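Local coordinates for phosphoenolpyruvate--protein phosphotransferase (Escherichia coli, PDB 5T12) that probably passes phosphoryl groups from phosphoenolpyruvate to the carrier protein NPr in the nitrogen-related phosphotransferase system, this chain being the N-terminal, NPr-binding part, at residues A[15-20]-A[167-172]; A[41-46]-A[87-92]; A[101-106]-A[134-139]; A[159-164]-A[190-195]. The protein carries 1 engineered substitution. All coordinates share one frame; numbering follows the deposited sequence.

Interaction 1: residues A[15-20]-A[167-172]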
loop_
_atom_site.group_PDB
_atom_site.type_symbol
_atom_site.label_atom_id
_atom_site.label_comp_id
_atom_site.label_asym_id
_atom_site.label_seq_id
_atom_site.Cartn_x
_atom_site.Cartn_y
_atom_site.Cartn_z
ATOM N N GLU A 15 14.464 -0.407 -10.066
ATOM C CA GLU A 15 13.667 -0.517 -11.280
ATOM C C GLU A 15 12.266 0.032 -11.042
ATOM O O GLU A 15 11.670 -0.181 -9.983
ATOM C CB GLU A 15 13.603 -1.979 -11.726
ATOM C CG GLU A 15 12.344 -2.375 -12.482
ATOM C CD GLU A 15 12.170 -3.880 -12.568
ATOM O OE1 GLU A 15 13.046 -4.608 -12.055
ATOM O OE2 GLU A 15 11.160 -4.336 -13.142
ATOM N N GLY A 16 11.743 0.756 -12.030
ATOM C CA GLY A 16 10.382 1.260 -11.937
ATOM C C GLY A 16 9.368 0.148 -12.161
ATOM O O GLY A 16 9.562 -0.744 -12.988
ATOM N N TRP A 17 8.274 0.208 -11.405
ATOM C CA TRP A 17 7.232 -0.812 -11.472
ATOM C C TRP A 17 5.870 -0.140 -11.422
ATOM O O TRP A 17 5.533 0.512 -10.429
ATOM C CB TRP A 17 7.375 -1.824 -10.329
ATOM C CG TRP A 17 6.465 -3.009 -10.458
ATOM C CD1 TRP A 17 6.597 -4.053 -11.327
ATOM C CD2 TRP A 17 5.284 -3.275 -9.689
ATOM N NE1 TRP A 17 5.571 -4.949 -11.151
ATOM C CE2 TRP A 17 4.752 -4.496 -10.151
ATOM C CE3 TRP A 17 4.625 -2.599 -8.658
ATOM C CZ2 TRP A 17 3.592 -5.055 -9.615
ATOM C CZ3 TRP A 17 3.476 -3.155 -8.128
ATOM C CH2 TRP A 17 2.970 -4.370 -8.608
ATOM N N GLN A 18 5.093 -0.298 -12.490
ATOM C CA GLN A 18 3.729 0.209 -12.560
ATOM C C GLN A 18 2.752 -0.939 -12.351
ATOM O O GLN A 18 2.831 -1.960 -13.042
ATOM C CB GLN A 18 3.456 0.884 -13.904
ATOM C CG GLN A 18 2.015 1.357 -14.073
ATOM C CD GLN A 18 1.622 1.539 -15.526
ATOM O OE1 GLN A 18 2.173 0.891 -16.417
ATOM N NE2 GLN A 18 0.661 2.422 -15.774
ATOM N N ASP A 19 1.832 -0.766 -11.402
ATOM C CA ASP A 19 0.772 -1.742 -11.162
ATOM C C ASP A 19 -0.502 -1.222 -11.819
ATOM O O ASP A 19 -1.366 -0.616 -11.184
ATOM C CB ASP A 19 0.581 -1.983 -9.670
ATOM C CG ASP A 19 -0.516 -2.989 -9.381
ATOM O OD1 ASP A 19 -0.660 -3.953 -10.163
ATOM O OD2 ASP A 19 -1.239 -2.812 -8.378
ATOM N N ALA A 20 -0.610 -1.467 -13.123
ATOM C CA ALA A 20 -1.776 -1.061 -13.894
ATOM C C ALA A 20 -2.911 -2.074 -13.829
ATOM O O ALA A 20 -3.778 -2.072 -14.711
ATOM C CB ALA A 20 -1.383 -0.807 -15.352
ATOM N N ALA A 167 -1.548 -0.760 0.368
ATOM C CA ALA A 167 -1.928 -1.924 1.160
ATOM C C ALA A 167 -1.716 -3.241 0.427
ATOM O O ALA A 167 -1.719 -4.293 1.075
ATOM C CB ALA A 167 -3.389 -1.800 1.598
ATOM N N GLU A 168 -1.536 -3.220 -0.894
ATOM C CA GLU A 168 -1.256 -4.427 -1.661
ATOM C C GLU A 168 0.191 -4.471 -2.146
ATOM O O GLU A 168 0.481 -5.037 -3.203
ATOM C CB GLU A 168 -2.223 -4.557 -2.840
ATOM C CG GLU A 168 -2.431 -3.285 -3.652
ATOM C CD GLU A 168 -3.394 -3.486 -4.811
ATOM O OE1 GLU A 168 -3.192 -4.435 -5.596
ATOM O OE2 GLU A 168 -4.359 -2.701 -4.932
ATOM N N LEU A 169 1.109 -3.886 -1.377
ATOM C CA LEU A 169 2.523 -3.865 -1.713
ATOM C C LEU A 169 3.350 -4.389 -0.548
ATOM O O LEU A 169 3.040 -4.102 0.615
ATOM C CB LEU A 169 2.989 -2.446 -2.071
ATOM C CG LEU A 169 2.342 -1.790 -3.291
ATOM C CD1 LEU A 169 2.870 -0.377 -3.473
ATOM C CD2 LEU A 169 2.586 -2.621 -4.540
ATOM N N PRO A 170 4.401 -5.161 -0.825
ATOM C CA PRO A 170 5.316 -5.582 0.245
ATOM C C PRO A 170 6.282 -4.456 0.596
ATOM O O PRO A 170 6.861 -3.821 -0.288
ATOM C CB PRO A 170 6.049 -6.780 -0.366
ATOM C CG PRO A 170 6.027 -6.507 -1.838
ATOM C CD PRO A 170 4.734 -5.782 -2.119
ATOM N N GLN A 171 6.453 -4.210 1.898
ATOM C CA GLN A 171 7.316 -3.113 2.330
ATOM C C GLN A 171 8.780 -3.395 2.018
ATOM O O GLN A 171 9.514 -2.490 1.604
ATOM C CB GLN A 171 7.139 -2.852 3.825
ATOM C CG GLN A 171 8.191 -1.909 4.398
ATOM C CD GLN A 171 8.025 -1.667 5.884
ATOM O OE1 GLN A 171 8.493 -2.451 6.711
ATOM N NE2 GLN A 171 7.360 -0.572 6.232
ATOM N N ASP A 172 9.222 -4.641 2.214
ATOM C CA ASP A 172 10.634 -4.966 2.045
ATOM C C ASP A 172 11.119 -4.680 0.629
ATOM O O ASP A 172 12.290 -4.338 0.431
ATOM C CB ASP A 172 10.878 -6.432 2.401
ATOM C CG ASP A 172 9.961 -7.373 1.645
ATOM O OD1 ASP A 172 8.745 -7.094 1.580
ATOM O OD2 ASP A 172 10.457 -8.386 1.111
HETATM O O HOH W 1 -3.628 -3.826 -8.204
#

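Interaction 2: residues A[41-46]-A[87-92]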
loop_
_atom_site.group_PDB
_atom_site.type_symbol
_atom_site.label_atom_id
_atom_site.label_comp_id
_atom_site.label_asym_id
_atom_site.label_seq_id
_atom_site.Cartn_x
_atom_site.Cartn_y
_atom_site.Cartn_z
ATOM N N GLU A 41 -9.638 -21.351 9.183
ATOM C CA GLU A 41 -8.258 -21.327 9.654
ATOM C C GLU A 41 -7.419 -20.337 8.857
ATOM O O GLU A 41 -6.516 -19.696 9.407
ATOM C CB GLU A 41 -7.655 -22.730 9.586
ATOM C CG GLU A 41 -8.216 -23.694 10.622
ATOM C CD GLU A 41 -7.744 -25.120 10.420
ATOM O OE1 GLU A 41 -7.036 -25.383 9.426
ATOM O OE2 GLU A 41 -8.082 -25.982 11.259
ATOM N N ARG A 42 -7.702 -20.198 7.559
ATOM C CA ARG A 42 -6.999 -19.204 6.754
ATOM C C ARG A 42 -7.360 -17.786 7.175
ATOM O O ARG A 42 -6.526 -16.879 7.074
ATOM C CB ARG A 42 -7.316 -19.402 5.273
ATOM C CG ARG A 42 -6.871 -20.731 4.692
ATOM C CD ARG A 42 -7.315 -20.837 3.245
ATOM N NE ARG A 42 -6.816 -19.721 2.448
ATOM C CZ ARG A 42 -7.453 -19.208 1.400
ATOM N NH1 ARG A 42 -8.624 -19.706 1.028
ATOM N NH2 ARG A 42 -6.925 -18.193 0.731
ATOM N N LEU A 43 -8.592 -17.575 7.645
ATOM C CA LEU A 43 -9.019 -16.244 8.055
ATOM C C LEU A 43 -8.406 -15.840 9.389
ATOM O O LEU A 43 -7.962 -14.697 9.549
ATOM C CB LEU A 43 -10.545 -16.183 8.126
ATOM C CG LEU A 43 -11.240 -15.863 6.803
ATOM C CD1 LEU A 43 -12.718 -16.188 6.877
ATOM C CD2 LEU A 43 -11.038 -14.400 6.449
ATOM N N THR A 44 -8.375 -16.758 10.358
ATOM C CA THR A 44 -7.755 -16.446 11.643
ATOM C C THR A 44 -6.262 -16.189 11.494
ATOM O O THR A 44 -5.683 -15.421 12.271
ATOM C CB THR A 44 -7.999 -17.578 12.641
ATOM O OG1 THR A 44 -7.557 -18.819 12.079
ATOM C CG2 THR A 44 -9.479 -17.680 12.982
ATOM N N GLY A 45 -5.623 -16.815 10.504
ATOM C CA GLY A 45 -4.221 -16.535 10.254
ATOM C C GLY A 45 -3.999 -15.144 9.694
ATOM O O GLY A 45 -3.062 -14.446 10.092
ATOM N N ALA A 46 -4.860 -14.716 8.768
ATOM C CA ALA A 46 -4.706 -13.394 8.169
ATOM C C ALA A 46 -5.074 -12.290 9.151
ATOM O O ALA A 46 -4.412 -11.246 9.195
ATOM C CB ALA A 46 -5.554 -13.290 6.902
ATOM N N ARG A 87 -16.466 -13.048 13.684
ATOM C CA ARG A 87 -17.756 -13.721 13.564
ATOM C C ARG A 87 -18.496 -13.274 12.309
ATOM O O ARG A 87 -19.211 -14.070 11.688
ATOM C CB ARG A 87 -18.604 -13.466 14.811
ATOM C CG ARG A 87 -18.001 -14.015 16.094
ATOM C CD ARG A 87 -18.955 -13.866 17.268
ATOM N NE ARG A 87 -20.126 -14.727 17.125
ATOM C CZ ARG A 87 -21.075 -14.858 18.046
ATOM N NH1 ARG A 87 -22.103 -15.665 17.827
ATOM N NH2 ARG A 87 -20.996 -14.184 19.184
ATOM N N GLU A 88 -18.345 -12.003 11.925
ATOM C CA GLU A 88 -18.904 -11.545 10.657
ATOM C C GLU A 88 -18.290 -12.300 9.486
ATOM O O GLU A 88 -18.980 -12.622 8.512
ATOM C CB GLU A 88 -18.683 -10.041 10.491
ATOM C CG GLU A 88 -19.467 -9.159 11.453
ATOM C CD GLU A 88 -20.965 -9.214 11.220
ATOM O OE1 GLU A 88 -21.608 -10.175 11.693
ATOM O OE2 GLU A 88 -21.500 -8.298 10.562
ATOM N N LEU A 89 -16.990 -12.593 9.566
ATOM C CA LEU A 89 -16.312 -13.317 8.498
ATOM C C LEU A 89 -16.665 -14.799 8.513
ATOM O O LEU A 89 -16.789 -15.420 7.451
ATOM C CB LEU A 89 -14.800 -13.124 8.616
ATOM C CG LEU A 89 -14.292 -11.686 8.476
ATOM C CD1 LEU A 89 -12.874 -11.562 9.007
ATOM C CD2 LEU A 89 -14.357 -11.235 7.026
ATOM N N PHE A 90 -16.832 -15.385 9.702
ATOM C CA PHE A 90 -17.205 -16.794 9.778
ATOM C C PHE A 90 -18.636 -17.023 9.312
ATOM O O PHE A 90 -18.959 -18.110 8.820
ATOM C CB PHE A 90 -17.027 -17.318 11.203
ATOM C CG PHE A 90 -15.611 -17.688 11.545
ATOM C CD1 PHE A 90 -14.564 -17.337 10.707
ATOM C CD2 PHE A 90 -15.329 -18.404 12.697
ATOM C CE1 PHE A 90 -13.261 -17.680 11.018
ATOM C CE2 PHE A 90 -14.028 -18.754 13.012
ATOM C CZ PHE A 90 -12.993 -18.391 12.171
ATOM N N ALA A 91 -19.503 -16.016 9.461
ATOM C CA ALA A 91 -20.877 -16.143 8.989
ATOM C C ALA A 91 -20.938 -16.296 7.476
ATOM O O ALA A 91 -21.834 -16.969 6.955
ATOM C CB ALA A 91 -21.698 -14.934 9.435
ATOM N N GLU A 92 -19.998 -15.682 6.756
ATOM C CA GLU A 92 -19.943 -15.854 5.309
ATOM C C GLU A 92 -19.324 -17.190 4.919
ATOM O O GLU A 92 -19.661 -17.737 3.864
ATOM C CB GLU A 92 -19.167 -14.701 4.668
ATOM C CG GLU A 92 -19.890 -13.364 4.730
ATOM C CD GLU A 92 -21.170 -13.356 3.914
ATOM O OE1 GLU A 92 -21.214 -14.038 2.868
ATOM O OE2 GLU A 92 -22.134 -12.672 4.320
#

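Interaction 3: residues A[101-106]-A[134-139]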
loop_
_atom_site.group_PDB
_atom_site.type_symbol
_atom_site.label_atom_id
_atom_site.label_comp_id
_atom_site.label_asym_id
_atom_site.label_seq_id
_atom_site.Cartn_x
_atom_site.Cartn_y
_atom_site.Cartn_z
ATOM N N TRP A 101 -13.646 -14.133 -0.611
ATOM C CA TRP A 101 -14.967 -13.544 -0.804
ATOM C C TRP A 101 -15.562 -13.077 0.517
ATOM O O TRP A 101 -16.260 -12.057 0.564
ATOM C CB TRP A 101 -15.894 -14.549 -1.488
ATOM C CG TRP A 101 -17.303 -14.065 -1.647
ATOM C CD1 TRP A 101 -18.385 -14.432 -0.901
ATOM C CD2 TRP A 101 -17.784 -13.122 -2.613
ATOM N NE1 TRP A 101 -19.509 -13.779 -1.344
ATOM C CE2 TRP A 101 -19.167 -12.968 -2.394
ATOM C CE3 TRP A 101 -17.179 -12.392 -3.641
ATOM C CZ2 TRP A 101 -19.955 -12.118 -3.165
ATOM C CZ3 TRP A 101 -17.963 -11.551 -4.407
ATOM C CH2 TRP A 101 -19.337 -11.419 -4.163
ATOM N N ALA A 102 -15.295 -13.808 1.603
ATOM C CA ALA A 102 -15.798 -13.402 2.910
ATOM C C ALA A 102 -15.211 -12.062 3.332
ATOM O O ALA A 102 -15.899 -11.239 3.949
ATOM C CB ALA A 102 -15.488 -14.478 3.950
ATOM N N VAL A 103 -13.939 -11.824 3.006
ATOM C CA VAL A 103 -13.330 -10.531 3.300
ATOM C C VAL A 103 -13.937 -9.446 2.420
ATOM O O VAL A 103 -14.248 -8.346 2.893
ATOM C CB VAL A 103 -11.801 -10.612 3.133
ATOM C CG1 VAL A 103 -11.181 -9.226 3.203
ATOM C CG2 VAL A 103 -11.201 -11.515 4.197
ATOM N N LYS A 104 -14.127 -9.738 1.130
ATOM C CA LYS A 104 -14.717 -8.752 0.230
ATOM C C LYS A 104 -16.142 -8.412 0.641
ATOM O O LYS A 104 -16.553 -7.247 0.577
ATOM C CB LYS A 104 -14.683 -9.267 -1.210
ATOM C CG LYS A 104 -15.298 -8.314 -2.223
ATOM C CD LYS A 104 -15.148 -8.834 -3.643
ATOM C CE LYS A 104 -15.685 -7.836 -4.656
ATOM N NZ LYS A 104 -15.404 -8.255 -6.056
ATOM N N THR A 105 -16.908 -9.412 1.079
ATOM C CA THR A 105 -18.297 -9.175 1.460
ATOM C C THR A 105 -18.387 -8.294 2.701
ATOM O O THR A 105 -19.137 -7.312 2.723
ATOM C CB THR A 105 -19.010 -10.507 1.696
ATOM O OG1 THR A 105 -18.952 -11.301 0.504
ATOM C CG2 THR A 105 -20.465 -10.273 2.073
ATOM N N VAL A 106 -17.623 -8.627 3.743
ATOM C CA VAL A 106 -17.726 -7.900 5.005
ATOM C C VAL A 106 -17.208 -6.475 4.851
ATOM O O VAL A 106 -17.850 -5.515 5.292
ATOM C CB VAL A 106 -16.982 -8.655 6.120
ATOM C CG1 VAL A 106 -16.865 -7.788 7.363
ATOM C CG2 VAL A 106 -17.698 -9.957 6.443
ATOM N N GLN A 134 -7.934 -4.674 1.737
ATOM C CA GLN A 134 -6.821 -4.917 0.822
ATOM C C GLN A 134 -5.662 -5.596 1.537
ATOM O O GLN A 134 -5.032 -6.509 0.989
ATOM C CB GLN A 134 -6.363 -3.599 0.198
ATOM C CG GLN A 134 -7.303 -3.038 -0.854
ATOM C CD GLN A 134 -6.957 -3.511 -2.251
ATOM O OE1 GLN A 134 -7.625 -4.382 -2.809
ATOM N NE2 GLN A 134 -5.908 -2.935 -2.825
ATOM N N ARG A 135 -5.370 -5.170 2.768
ATOM C CA ARG A 135 -4.276 -5.775 3.520
ATOM C C ARG A 135 -4.623 -7.196 3.948
ATOM O O ARG A 135 -3.747 -8.069 3.985
ATOM C CB ARG A 135 -3.937 -4.913 4.735
ATOM C CG ARG A 135 -2.548 -5.158 5.298
ATOM C CD ARG A 135 -1.485 -4.836 4.262
ATOM N NE ARG A 135 -0.148 -5.218 4.703
ATOM C CZ ARG A 135 0.933 -5.177 3.930
ATOM N NH1 ARG A 135 0.836 -4.773 2.671
ATOM N NH2 ARG A 135 2.110 -5.545 4.415
ATOM N N LEU A 136 -5.892 -7.444 4.279
ATOM C CA LEU A 136 -6.327 -8.800 4.603
ATOM C C LEU A 136 -6.114 -9.736 3.420
ATOM O O LEU A 136 -5.612 -10.856 3.579
ATOM C CB LEU A 136 -7.797 -8.789 5.029
ATOM C CG LEU A 136 -8.093 -8.970 6.519
ATOM C CD1 LEU A 136 -7.146 -8.132 7.358
ATOM C CD2 LEU A 136 -9.539 -8.610 6.824
ATOM N N LEU A 137 -6.490 -9.290 2.218
ATOM C CA LEU A 137 -6.254 -10.088 1.020
ATOM C C LEU A 137 -4.766 -10.251 0.741
ATOM O O LEU A 137 -4.351 -11.259 0.157
ATOM C CB LEU A 137 -6.950 -9.447 -0.181
ATOM C CG LEU A 137 -8.473 -9.323 -0.115
ATOM C CD1 LEU A 137 -9.005 -8.599 -1.342
ATOM C CD2 LEU A 137 -9.109 -10.696 0.019
ATOM N N PHE A 138 -3.952 -9.276 1.153
ATOM C CA PHE A 138 -2.512 -9.364 0.935
ATOM C C PHE A 138 -1.912 -10.558 1.667
ATOM O O PHE A 138 -1.047 -11.256 1.126
ATOM C CB PHE A 138 -1.838 -8.066 1.382
ATOM C CG PHE A 138 -0.347 -8.063 1.204
ATOM C CD1 PHE A 138 0.211 -7.806 -0.036
ATOM C CD2 PHE A 138 0.496 -8.309 2.275
ATOM C CE1 PHE A 138 1.580 -7.798 -0.210
ATOM C CE2 PHE A 138 1.871 -8.304 2.109
ATOM C CZ PHE A 138 2.413 -8.048 0.864
ATOM N N HIS A 139 -2.360 -10.810 2.898
ATOM C CA HIS A 139 -1.820 -11.914 3.680
ATOM C C HIS A 139 -2.430 -13.258 3.307
ATOM O O HIS A 139 -1.870 -14.298 3.672
ATOM C CB HIS A 139 -2.022 -11.648 5.173
ATOM C CG HIS A 139 -1.283 -10.448 5.677
ATOM N ND1 HIS A 139 -1.918 -9.277 6.032
ATOM C CD2 HIS A 139 0.039 -10.235 5.877
ATOM C CE1 HIS A 139 -1.019 -8.397 6.435
ATOM N NE2 HIS A 139 0.176 -8.953 6.350
#

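Interaction 4: residues A[159-164]-A[190-195]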
loop_
_atom_site.group_PDB
_atom_site.type_symbol
_atom_site.label_atom_id
_atom_site.label_comp_id
_atom_site.label_asym_id
_atom_site.label_seq_id
_atom_site.Cartn_x
_atom_site.Cartn_y
_atom_site.Cartn_z
ATOM N N ASP A 159 -0.117 7.047 -11.368
ATOM C CA ASP A 159 -0.749 8.343 -11.570
ATOM C C ASP A 159 -1.393 8.868 -10.295
ATOM O O ASP A 159 -1.432 10.083 -10.083
ATOM C CB ASP A 159 -1.791 8.245 -12.684
ATOM C CG ASP A 159 -2.788 7.129 -12.445
ATOM O OD1 ASP A 159 -2.457 6.190 -11.691
ATOM O OD2 ASP A 159 -3.900 7.191 -13.006
ATOM N N GLU A 160 -1.899 7.978 -9.443
ATOM C CA GLU A 160 -2.509 8.348 -8.175
ATOM C C GLU A 160 -1.971 7.443 -7.075
ATOM O O GLU A 160 -1.551 6.312 -7.333
ATOM C CB GLU A 160 -4.042 8.242 -8.228
ATOM C CG GLU A 160 -4.706 9.127 -9.275
ATOM C CD GLU A 160 -5.149 10.468 -8.719
ATOM O OE1 GLU A 160 -4.815 10.773 -7.555
ATOM O OE2 GLU A 160 -5.839 11.213 -9.447
ATOM N N LEU A 161 -1.990 7.948 -5.843
ATOM C CA LEU A 161 -1.518 7.199 -4.684
ATOM C C LEU A 161 -2.552 7.301 -3.575
ATOM O O LEU A 161 -2.894 8.405 -3.140
ATOM C CB LEU A 161 -0.158 7.716 -4.204
ATOM C CG LEU A 161 0.519 6.901 -3.098
ATOM C CD1 LEU A 161 0.767 5.470 -3.554
ATOM C CD2 LEU A 161 1.818 7.557 -2.650
ATOM N N SER A 162 -3.046 6.150 -3.120
ATOM C CA SER A 162 -4.018 6.090 -2.041
ATOM C C SER A 162 -3.627 4.969 -1.089
ATOM O O SER A 162 -2.709 4.188 -1.355
ATOM C CB SER A 162 -5.441 5.880 -2.573
ATOM O OG SER A 162 -5.548 4.654 -3.276
ATOM N N ALA A 163 -4.339 4.898 0.038
ATOM C CA ALA A 163 -4.036 3.883 1.043
ATOM C C ALA A 163 -4.289 2.476 0.521
ATOM O O ALA A 163 -3.594 1.532 0.919
ATOM C CB ALA A 163 -4.860 4.135 2.306
ATOM N N THR A 164 -5.273 2.311 -0.367
ATOM C CA THR A 164 -5.570 0.987 -0.902
ATOM C C THR A 164 -4.451 0.480 -1.803
ATOM O O THR A 164 -4.225 -0.732 -1.884
ATOM C CB THR A 164 -6.892 1.012 -1.670
ATOM O OG1 THR A 164 -6.800 1.946 -2.752
ATOM C CG2 THR A 164 -8.029 1.425 -0.750
ATOM N N ILE A 190 0.929 11.051 3.950
ATOM C CA ILE A 190 1.200 10.949 5.380
ATOM C C ILE A 190 1.733 9.564 5.728
ATOM O O ILE A 190 2.571 9.419 6.628
ATOM C CB ILE A 190 -0.069 11.294 6.182
ATOM C CG1 ILE A 190 -0.489 12.743 5.925
ATOM C CG2 ILE A 190 0.148 11.067 7.666
ATOM C CD1 ILE A 190 -1.693 13.186 6.734
ATOM N N MET A 191 1.282 8.529 5.014
ATOM C CA MET A 191 1.709 7.170 5.331
ATOM C C MET A 191 3.147 6.916 4.891
ATOM O O MET A 191 3.922 6.294 5.625
ATOM C CB MET A 191 0.762 6.156 4.684
ATOM C CG MET A 191 -0.651 6.172 5.246
ATOM S SD MET A 191 -1.740 4.971 4.452
ATOM C CE MET A 191 -1.030 3.426 5.020
ATOM N N VAL A 192 3.522 7.381 3.695
ATOM C CA VAL A 192 4.876 7.132 3.209
ATOM C C VAL A 192 5.902 7.879 4.052
ATOM O O VAL A 192 7.022 7.393 4.250
ATOM C CB VAL A 192 5.001 7.494 1.716
ATOM C CG1 VAL A 192 4.212 6.512 0.863
ATOM C CG2 VAL A 192 4.534 8.916 1.462
ATOM N N ARG A 193 5.548 9.061 4.565
ATOM C CA ARG A 193 6.441 9.751 5.489
ATOM C C ARG A 193 6.581 8.978 6.793
ATOM O O ARG A 193 7.675 8.905 7.364
ATOM C CB ARG A 193 5.935 11.169 5.758
ATOM C CG ARG A 193 6.184 12.147 4.622
ATOM C CD ARG A 193 5.883 13.578 5.045
ATOM N NE ARG A 193 4.454 13.814 5.220
ATOM C CZ ARG A 193 3.657 14.292 4.270
ATOM N NH1 ARG A 193 4.151 14.583 3.074
ATOM N NH2 ARG A 193 2.367 14.478 4.512
ATOM N N ALA A 194 5.483 8.388 7.273
ATOM C CA ALA A 194 5.544 7.578 8.483
ATOM C C ALA A 194 6.374 6.319 8.277
ATOM O O ALA A 194 7.069 5.877 9.199
ATOM C CB ALA A 194 4.132 7.213 8.943
ATOM N N LEU A 195 6.320 5.734 7.082
ATOM C CA LEU A 195 7.060 4.520 6.771
ATOM C C LEU A 195 8.492 4.786 6.326
ATOM O O LEU A 195 9.275 3.835 6.214
ATOM C CB LEU A 195 6.329 3.724 5.686
ATOM C CG LEU A 195 4.969 3.143 6.081
ATOM C CD1 LEU A 195 4.205 2.677 4.853
ATOM C CD2 LEU A 195 5.146 1.999 7.068
#

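Interaction 1: residues A[15-20]-A[167-172]
W17 of strand 11-18 and D19, two residues on, meet L169 and E168 in the loop between helix 163-166 and strand 174-179, within the alpha/beta subdomain that in this family carries the phosphorylated histidine. The contact is small, 105 Å² in all, and has an apolar and an acidic half. In the apolar half a single methyl does the work: L169 CD2 lies 3.7 Å from W17 CZ3, on the six-membered ring of the indole, and the two side chains meet at a slant. W17 has its CG opposite the backbone N (chi1 -171°), which carries the six-membered ring forward to the loop. A large aromatic suits this place because it bridges backbones that stay far apart, the nearest CA atoms, D19 and L169, being 9.8 Å from each other. W150, F154 and H211 also pack against the indole, while L169 lies on L156 of strand 154-158.

In the acidic half, D19 OD2 and E168 OE1 stand 3.8 Å apart with their carboxylate planes 74° from each other. A water sits 2.6 Å from D19 OD2 and 2.7 Å from E168 OE1, placed to donate to both, although further acceptors compete for its protons. The remaining oxygens have protein donors: D19 OD1 pairs with T21 OG1, and E168 OE2 with Q134 NE2. Two like charges so close would be expected to repel; the water and these hydroxyl and amide partners probably screen them, and the proximity may raise the proton affinity of one carboxylate.

Interaction 2: residues A[41-46]-A[87-92]
Segments 41-46 and 87-92, of helices 36-61 and 83-94, run nearly antiparallel, their axes at 155° and 10.7 Å apart at closest approach. The L43 and L89 CA atoms are 7.9 Å apart. L43 reaches out with its CD1 methyl, which touches L89 at CB, 4.1 Å away, so a branch tip rests on the root of the opposing side chain. Both leucines also pack on helix 99-115, L43 against A99 and V103 and L89 against V106. They therefore belong to the apolar seam of a three-helix cluster in the helical subdomain, the part that in this family docks the small carrier protein.

F90 closes the seam towards its more exposed margin. L43 CB comes to the edge of the ring, near its plane, at 4.2 Å from CE1. T44 CG2 approaches CZ more closely, 3.7 Å, the two side chains crossing at about a right angle. Threonine suits this border position because its two branches have different tasks. With OG1 set between the backbone N and the carbonyl carbon (chi1 54°), the hydroxyl turns back to donate to E41 O at 3.0 Å, and CG2 is presented to the phenyl ring.

E41 O accepts from G45 N as well, both donors arriving over the same face of its plane. With its hydroxyl thus engaged within its own helix, T44 meets F90 as a methyl group; no hydrogen bond links the two segments, and what they share is apolar.

Interaction 3: residues A[101-106]-A[134-139]
V103 of helix 99-115 pushes one methyl, CG1, between two consecutive leucines of helix 126-140, and this is the dense part of the contact. CG1 lies 3.9 Å from L136 CB and 4.0 Å from L136 CD2, so it rests against both the root and one tip of that leucine. It is also 4.1 Å from L137 CD2, a methyl equally close to V103 CB. The methyl gets there because CG1 stands opposite the backbone N (chi1 170°), pointing across to the neighbouring helix. A compact branched residue fits well here: the V103 and L136 CA atoms are only 7.3 Å apart. All three residues are buried, and A50 of helix 36-61 packs against L136, making this part of the apolar interior of the helical subdomain.

Polarity rises away from this seam. K104 runs fully extended past the contact, and its NZ donates to V28 O. On the far side of helix 126-140, partly exposed, F138 CD2 sits 3.5 Å above the centre of the R135 guanidinium, while R135 NH1 lies toward the rim of the phenyl ring; R135 also forms a salt bridge with E53. T105, likewise partly exposed, touches E92 of helix 83-94.

Interaction 4: residues A[159-164]-A[190-195]
M191, A163 and L161 give up the most surface in this contact, with V192 close behind, and they meet as two separate pairs. In the first, the thioether sulfur of M191 lies against the methyl of A163, SD to CB 3.9 Å. The M191 chain leaves its helix with CG beside the backbone N, runs extended as far as SD, then turns about the CG-SD bond (chi3 68°), which takes CE off to one side and leaves SD nearest the alanine methyl. The pairing suits both residues: A163, in the first turn of helix 163-166, is small enough to be approached by a bulky neighbour, their CA atoms being 7.9 Å apart, and methionine is long and pliable enough to cross that gap. M191 touches F73 of helix 68-80 too.

Residues 190-193 fit the last positions of the phosphorylation-site signature of PEP-utilising enzymes, in which the phosphoryl-accepting histidine of relatives comes just before, at the start of this helix, 187-195. The contact thus sets the helix against the crossover that follows strand 154-158 in the alpha/beta subdomain.

The second pair is looser. L161 CD2 and V192 CG1 stand 4.4 Å apart, both buried, with strand 199-201 alongside: M201 packs on L161 and T199 on V192. Between L161 and A163 the chain turns its polar side away from the helix. S162 occupies the N-cap of helix 163-166, and its OG shares a hydrogen bond of 3.0 Å with T164 OG1, either hydroxyl being a possible donor.

Interactions 2 and 3 share the helical subdomain, their centres about 10 Å apart, and join where L89 CD2 packs 3.4 Å from A102 O. Interactions 1 and 4 lie in the alpha/beta subdomain, centres about 12 Å apart, and touch through Q171 and L195. Q134 of interaction 3 connects the two halves: its NE2 is 2.6 Å from E168 OE2 of interaction 1 and 2.9 Å from T164 O of interaction 4, while R135 reaches A167 O. Interaction 4 includes the helix associated with phosphorylation in this family; interaction 2, its centre about 28 Å from that of interaction 4, lies in the subdomain to which the carrier protein binds in relatives.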